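Local coordinates for protein putative modification methylase (Thermus thermophilus, PDB 2ZIG) that probably transfers a methyl group from S-adenosyl-L-methionine to the N4 atom of cytosine in DNA, as a putative modification methylase, at residues P193-D196 / F197-F201; S35-E38 / A39-H42. All blocks are in the same frame, centred on the assembly; numbering follows the deposited sequence.

Interaction 1: residues P193-D196 / F197-F201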
ATOM      1  N   PRO B 193      16.643 -20.507  10.334  1.00 27.92           N
ATOM      2  CA  PRO B 193      16.799 -20.677  11.780  1.00 28.46           C
ATOM      3  C   PRO B 193      15.645 -19.889  12.396  1.00 29.92           C
ATOM      4  O   PRO B 193      15.178 -18.904  11.812  1.00 27.83           O
ATOM      5  CB  PRO B 193      18.147 -20.017  12.068  1.00 28.20           C
ATOM      6  CG  PRO B 193      18.875 -20.124  10.766  1.00 29.56           C
ATOM      7  CD  PRO B 193      17.800 -19.804   9.763  1.00 27.59           C
ATOM      8  N   LYS B 194      15.181 -20.319  13.558  1.00 30.71           N
ATOM      9  CA  LYS B 194      14.068 -19.654  14.217  1.00 33.10           C
ATOM     10  C   LYS B 194      14.259 -18.136  14.311  1.00 32.93           C
ATOM     11  O   LYS B 194      13.349 -17.369  14.000  1.00 32.37           O
ATOM     12  CB  LYS B 194      13.875 -20.249  15.613  1.00 35.66           C
ATOM     13  CG  LYS B 194      12.667 -19.721  16.370  1.00 42.10           C
ATOM     14  CD  LYS B 194      12.554 -20.347  17.767  1.00 45.16           C
ATOM     15  CE  LYS B 194      12.312 -21.858  17.701  1.00 47.26           C
ATOM     16  NZ  LYS B 194      13.437 -22.618  17.060  1.00 46.08           N
ATOM     17  N   GLU B 195      15.445 -17.703  14.722  1.00 33.54           N
ATOM     18  CA  GLU B 195      15.708 -16.278  14.865  1.00 34.88           C
ATOM     19  C   GLU B 195      15.444 -15.475  13.594  1.00 33.39           C
ATOM     20  O   GLU B 195      14.756 -14.452  13.631  1.00 33.17           O
ATOM     21  CB  GLU B 195      17.148 -16.033  15.324  1.00 39.60           C
ATOM     22  CG  GLU B 195      17.445 -14.558  15.583  1.00 44.02           C
ATOM     23  CD  GLU B 195      18.881 -14.298  16.007  1.00 49.04           C
ATOM     24  OE1 GLU B 195      19.799 -14.524  15.185  1.00 51.50           O
ATOM     25  OE2 GLU B 195      19.092 -13.863  17.163  1.00 51.39           O
ATOM     26  N   ASP B 196      15.988 -15.930  12.472  1.00 31.49           N
ATOM     27  CA  ASP B 196      15.801 -15.223  11.218  1.00 29.62           C
ATOM     28  C   ASP B 196      14.347 -15.269  10.772  1.00 29.42           C
ATOM     29  O   ASP B 196      13.788 -14.257  10.333  1.00 28.61           O
ATOM     30  CB  ASP B 196      16.691 -15.821  10.129  1.00 32.67           C
ATOM     31  CG  ASP B 196      18.162 -15.801  10.500  1.00 37.18           C
ATOM     32  OD1 ASP B 196      18.631 -14.771  11.035  1.00 37.09           O
ATOM     33  OD2 ASP B 196      18.857 -16.814  10.246  1.00 41.08           O
ATOM     34  N   PHE B 197      13.732 -16.440  10.896  1.00 25.29           N
ATOM     35  CA  PHE B 197      12.347 -16.615  10.482  1.00 25.44           C
ATOM     36  C   PHE B 197      11.439 -15.548  11.081  1.00 26.60           C
ATOM     37  O   PHE B 197      10.690 -14.880  10.369  1.00 27.10           O
ATOM     38  CB  PHE B 197      11.840 -17.990  10.902  1.00 22.58           C
ATOM     39  CG  PHE B 197      10.469 -18.309  10.394  1.00 23.24           C
ATOM     40  CD1 PHE B 197      10.300 -18.927   9.158  1.00 24.58           C
ATOM     41  CD2 PHE B 197       9.347 -17.966  11.132  1.00 23.74           C
ATOM     42  CE1 PHE B 197       9.028 -19.199   8.661  1.00 25.41           C
ATOM     43  CE2 PHE B 197       8.068 -18.230  10.650  1.00 27.59           C
ATOM     44  CZ  PHE B 197       7.906 -18.847   9.410  1.00 26.63           C
ATOM     45  N   HIS B 198      11.501 -15.396  12.400  1.00 28.10           N
ATOM     46  CA  HIS B 198      10.661 -14.417  13.078  1.00 27.96           C
ATOM     47  C   HIS B 198      11.028 -12.990  12.717  1.00 26.44           C
ATOM     48  O   HIS B 198      10.164 -12.124  12.652  1.00 24.18           O
ATOM     49  CB  HIS B 198      10.706 -14.659  14.589  1.00 32.16           C
ATOM     50  CG  HIS B 198      10.035 -15.938  14.990  1.00 36.63           C
ATOM     51  ND1 HIS B 198       8.702 -16.184  14.735  1.00 35.94           N
ATOM     52  CD2 HIS B 198      10.526 -17.072  15.544  1.00 37.84           C
ATOM     53  CE1 HIS B 198       8.401 -17.414  15.110  1.00 36.89           C
ATOM     54  NE2 HIS B 198       9.490 -17.976  15.603  1.00 39.43           N
ATOM     55  N   ARG B 199      12.306 -12.750  12.451  1.00 26.54           N
ATOM     56  CA  ARG B 199      12.731 -11.419  12.053  1.00 28.97           C
ATOM     57  C   ARG B 199      12.280 -11.106  10.621  1.00 26.84           C
ATOM     58  O   ARG B 199      11.837  -9.994  10.342  1.00 27.57           O
ATOM     59  CB  ARG B 199      14.246 -11.295  12.129  1.00 30.91           C
ATOM     60  CG  ARG B 199      14.765  -9.902  11.809  1.00 37.98           C
ATOM     61  CD  ARG B 199      16.280  -9.917  11.750  1.00 40.36           C
ATOM     62  NE  ARG B 199      16.827 -10.670  12.872  1.00 44.18           N
ATOM     63  CZ  ARG B 199      17.922 -11.415  12.796  1.00 47.05           C
ATOM     64  NH1 ARG B 199      18.581 -11.497  11.645  1.00 48.63           N
ATOM     65  NH2 ARG B 199      18.354 -12.085  13.861  1.00 47.84           N
ATOM     66  N   PHE B 200      12.381 -12.087   9.725  1.00 24.73           N
ATOM     67  CA  PHE B 200      12.009 -11.889   8.322  1.00 23.58           C
ATOM     68  C   PHE B 200      10.509 -11.901   8.038  1.00 24.50           C
ATOM     69  O   PHE B 200       9.987 -11.013   7.354  1.00 23.87           O
ATOM     70  CB  PHE B 200      12.642 -12.954   7.428  1.00 21.79           C
ATOM     71  CG  PHE B 200      14.131 -13.009   7.490  1.00 22.98           C
ATOM     72  CD1 PHE B 200      14.869 -11.986   8.075  1.00 24.12           C
ATOM     73  CD2 PHE B 200      14.809 -14.079   6.911  1.00 22.95           C
ATOM     74  CE1 PHE B 200      16.251 -12.024   8.081  1.00 26.22           C
ATOM     75  CE2 PHE B 200      16.193 -14.126   6.913  1.00 22.45           C
ATOM     76  CZ  PHE B 200      16.917 -13.100   7.495  1.00 25.46           C
ATOM     77  N   PHE B 201       9.822 -12.924   8.538  1.00 22.88           N
ATOM     78  CA  PHE B 201       8.394 -13.040   8.293  1.00 22.77           C
ATOM     79  C   PHE B 201       7.518 -12.182   9.202  1.00 22.77           C
ATOM     80  O   PHE B 201       6.850 -12.679  10.107  1.00 23.96           O
ATOM     81  CB  PHE B 201       7.956 -14.505   8.366  1.00 20.77           C
ATOM     82  CG  PHE B 201       8.433 -15.335   7.207  1.00 22.25           C
ATOM     83  CD1 PHE B 201       9.689 -15.930   7.228  1.00 20.44           C
ATOM     84  CD2 PHE B 201       7.650 -15.461   6.056  1.00 22.59           C
ATOM     85  CE1 PHE B 201      10.166 -16.640   6.113  1.00 18.63           C
ATOM     86  CE2 PHE B 201       8.117 -16.163   4.938  1.00 17.57           C
ATOM     87  CZ  PHE B 201       9.371 -16.749   4.968  1.00 16.23           C
TER
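The Phe200 ring carries Asp196 over its face. Asp196 O stands 3.1 Å above the ring plane, nearer CG than the centre, and Asp196 CB lies 4.0 Å from the Phe200 ring centroid in a CH-pi contact. Phe200 CG is anti to its own carbonyl carbon (chi1 -58°), which turns the ring back over the preceding turn. Asp196 O also accepts a bond from Phe200 N at 2.7 Å. The His198 ring meets Lys194 CG at its edge, 3.5 Å from His198 CD2. Phe197 CD2 lies over one His198 face, and Phe201 CD1 over one Phe197 face. The Arg199 guanidinium has Glu195 O over one face and Glu195 OE2 at its edge, while Glu195 OE1 makes a salt bridge to Arg199 NH2. Asp196 OD1 stands off the guanidinium plane, a pairing of charge alone that completes a salt-bridge network. With an alanine in place of Phe200, Asp196 CB would probably lose its ring contact and a gap would open toward Met231. Backbone N-H groups from Phe197 to Phe200 bond four residues back, the alpha-helical pattern. Phe197 meets Tyr157 of the second subunit edge-to-face. Helix 194-200, N-capped by Pro193, rests Phe200 on Arg227, Arg230 and Met231 of helix 222-232.

Interaction 2: residues S35-E38 / A39-H42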
ATOM      1  N   SER B  35      11.405 -14.777 -24.623  1.00 36.75           N
ATOM      2  CA  SER B  35      12.213 -15.819 -25.241  1.00 35.94           C
ATOM      3  C   SER B  35      12.615 -16.934 -24.286  1.00 37.60           C
ATOM      4  O   SER B  35      13.383 -17.822 -24.662  1.00 38.03           O
ATOM      5  CB  SER B  35      13.467 -15.217 -25.872  1.00 34.65           C
ATOM      6  OG  SER B  35      14.443 -14.924 -24.894  1.00 38.20           O
ATOM      7  N   PHE B  36      12.112 -16.888 -23.052  1.00 37.62           N
ATOM      8  CA  PHE B  36      12.420 -17.928 -22.071  1.00 37.30           C
ATOM      9  C   PHE B  36      11.231 -18.875 -21.954  1.00 37.76           C
ATOM     10  O   PHE B  36      10.081 -18.456 -22.088  1.00 35.17           O
ATOM     11  CB  PHE B  36      12.708 -17.333 -20.684  1.00 37.97           C
ATOM     12  CG  PHE B  36      13.889 -16.409 -20.643  1.00 37.22           C
ATOM     13  CD1 PHE B  36      14.967 -16.586 -21.504  1.00 39.62           C
ATOM     14  CD2 PHE B  36      13.940 -15.379 -19.710  1.00 37.84           C
ATOM     15  CE1 PHE B  36      16.086 -15.750 -21.437  1.00 38.75           C
ATOM     16  CE2 PHE B  36      15.050 -14.539 -19.632  1.00 37.28           C
ATOM     17  CZ  PHE B  36      16.125 -14.724 -20.497  1.00 39.40           C
ATOM     18  N   PRO B  37      11.496 -20.166 -21.687  1.00 39.06           N
ATOM     19  CA  PRO B  37      10.449 -21.187 -21.550  1.00 39.01           C
ATOM     20  C   PRO B  37       9.536 -20.948 -20.354  1.00 39.92           C
ATOM     21  O   PRO B  37       9.979 -20.480 -19.303  1.00 41.52           O
ATOM     22  CB  PRO B  37      11.246 -22.479 -21.419  1.00 38.81           C
ATOM     23  CG  PRO B  37      12.494 -22.026 -20.724  1.00 39.07           C
ATOM     24  CD  PRO B  37      12.829 -20.740 -21.434  1.00 38.17           C
ATOM     25  N   GLU B  38       8.260 -21.281 -20.521  1.00 40.17           N
ATOM     26  CA  GLU B  38       7.269 -21.108 -19.469  1.00 39.92           C
ATOM     27  C   GLU B  38       7.573 -21.950 -18.238  1.00 39.24           C
ATOM     28  O   GLU B  38       8.248 -22.971 -18.321  1.00 39.71           O
ATOM     29  CB  GLU B  38       5.881 -21.465 -19.994  1.00 41.37           C
ATOM     30  CG  GLU B  38       4.797 -21.448 -18.926  1.00 47.37           C
ATOM     31  CD  GLU B  38       3.465 -21.962 -19.436  1.00 49.97           C
ATOM     32  OE1 GLU B  38       3.441 -23.075 -20.007  1.00 51.55           O
ATOM     33  OE2 GLU B  38       2.445 -21.261 -19.261  1.00 51.84           O
ATOM     34  N   ALA B  39       7.062 -21.507 -17.096  1.00 38.15           N
ATOM     35  CA  ALA B  39       7.251 -22.197 -15.830  1.00 35.53           C
ATOM     36  C   ALA B  39       8.697 -22.595 -15.574  1.00 34.26           C
ATOM     37  O   ALA B  39       8.961 -23.697 -15.105  1.00 35.11           O
ATOM     38  CB  ALA B  39       6.360 -23.423 -15.774  1.00 35.92           C
ATOM     39  N   SER B  40       9.629 -21.698 -15.877  1.00 31.91           N
ATOM     40  CA  SER B  40      11.042 -21.973 -15.663  1.00 32.07           C
ATOM     41  C   SER B  40      11.662 -21.100 -14.565  1.00 33.07           C
ATOM     42  O   SER B  40      12.837 -21.259 -14.245  1.00 32.26           O
ATOM     43  CB  SER B  40      11.822 -21.769 -16.964  1.00 32.91           C
ATOM     44  OG  SER B  40      11.734 -20.427 -17.417  1.00 31.67           O
ATOM     45  N   VAL B  41      10.880 -20.181 -13.998  1.00 32.41           N
ATOM     46  CA  VAL B  41      11.383 -19.285 -12.954  1.00 30.51           C
ATOM     47  C   VAL B  41      10.632 -19.476 -11.642  1.00 29.69           C
ATOM     48  O   VAL B  41       9.407 -19.580 -11.624  1.00 28.26           O
ATOM     49  CB  VAL B  41      11.280 -17.809 -13.397  1.00 30.68           C
ATOM     50  CG1 VAL B  41      11.635 -16.885 -12.239  1.00 33.68           C
ATOM     51  CG2 VAL B  41      12.216 -17.561 -14.568  1.00 28.33           C
ATOM     52  N   HIS B  42      11.375 -19.508 -10.541  1.00 28.41           N
ATOM     53  CA  HIS B  42      10.775 -19.729  -9.228  1.00 29.66           C
ATOM     54  C   HIS B  42      10.418 -18.474  -8.442  1.00 28.04           C
ATOM     55  O   HIS B  42       9.421 -18.451  -7.729  1.00 28.83           O
ATOM     56  CB  HIS B  42      11.713 -20.596  -8.390  1.00 30.12           C
ATOM     57  CG  HIS B  42      12.134 -21.851  -9.084  1.00 31.88           C
ATOM     58  ND1 HIS B  42      11.257 -22.879  -9.357  1.00 31.61           N
ATOM     59  CD2 HIS B  42      13.321 -22.214  -9.623  1.00 30.73           C
ATOM     60  CE1 HIS B  42      11.885 -23.821 -10.035  1.00 32.78           C
ATOM     61  NE2 HIS B  42      13.138 -23.443 -10.211  1.00 35.05           N
TER
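Ala39 and Glu38 form the corner of a tight turn in which Pro37 and Ser40 come together. Ala39 has left-handed helical backbone angles, which swing the chain round after Glu38. Its backbone is hydrogen-bonded to Arg85 at the end of helix 66-86. Ser40 follows and carries the contact. Its hydroxyl gives a short hydrogen bond of 2.6 Å from Ser40 OG to Pro37 O. The donor is tilted 21° from the carbonyl plane. Ser40 OG sits between its own backbone N and carbonyl carbon (chi1 62°), and this torsion aims it back across the turn. The flank of the proline ring lies alongside, with Pro37 CG 3.8 Å from Ser40 CB. The side-chain hydroxyl thus ties the two ends of the turn together. Val41, which follows, is buried against Leu86, Leu87 and Leu240. At His42 the chain turns a corner; its backbone is hydrogen-bonded to Val238 of strand 238-241. The arrangement is a beta turn fastened by a serine side chain. It joins helix 29-34 to a parallel strand of the central sheet, as the helix-to-strand loops do in the Rossmann-like fold of S-adenosylmethionine-dependent methyltransferases.

Overall arrangement
Both interactions are local and lie near the surface, but they hold different elements. In interaction 1 Phe200 is buried, while none of the touching residues of interaction 2 is. Their centres are 30 Å apart, their nearest atoms about 13 Å apart. Interaction 1 stays within helix 194-200, its centre about 21 Å from the centre of the chain, beside the second subunit. It joins repeated backbone bonds to charge pairs and aromatic contacts. Interaction 2 shapes the loop that leads into strand 41-46, its centre about 16 Å from the centre of the chain, with one hydroxyl-to-carbonyl bond and no charge pair. No other subunit touches it. Neither lies at the residues that bind S-adenosyl-L-methionine.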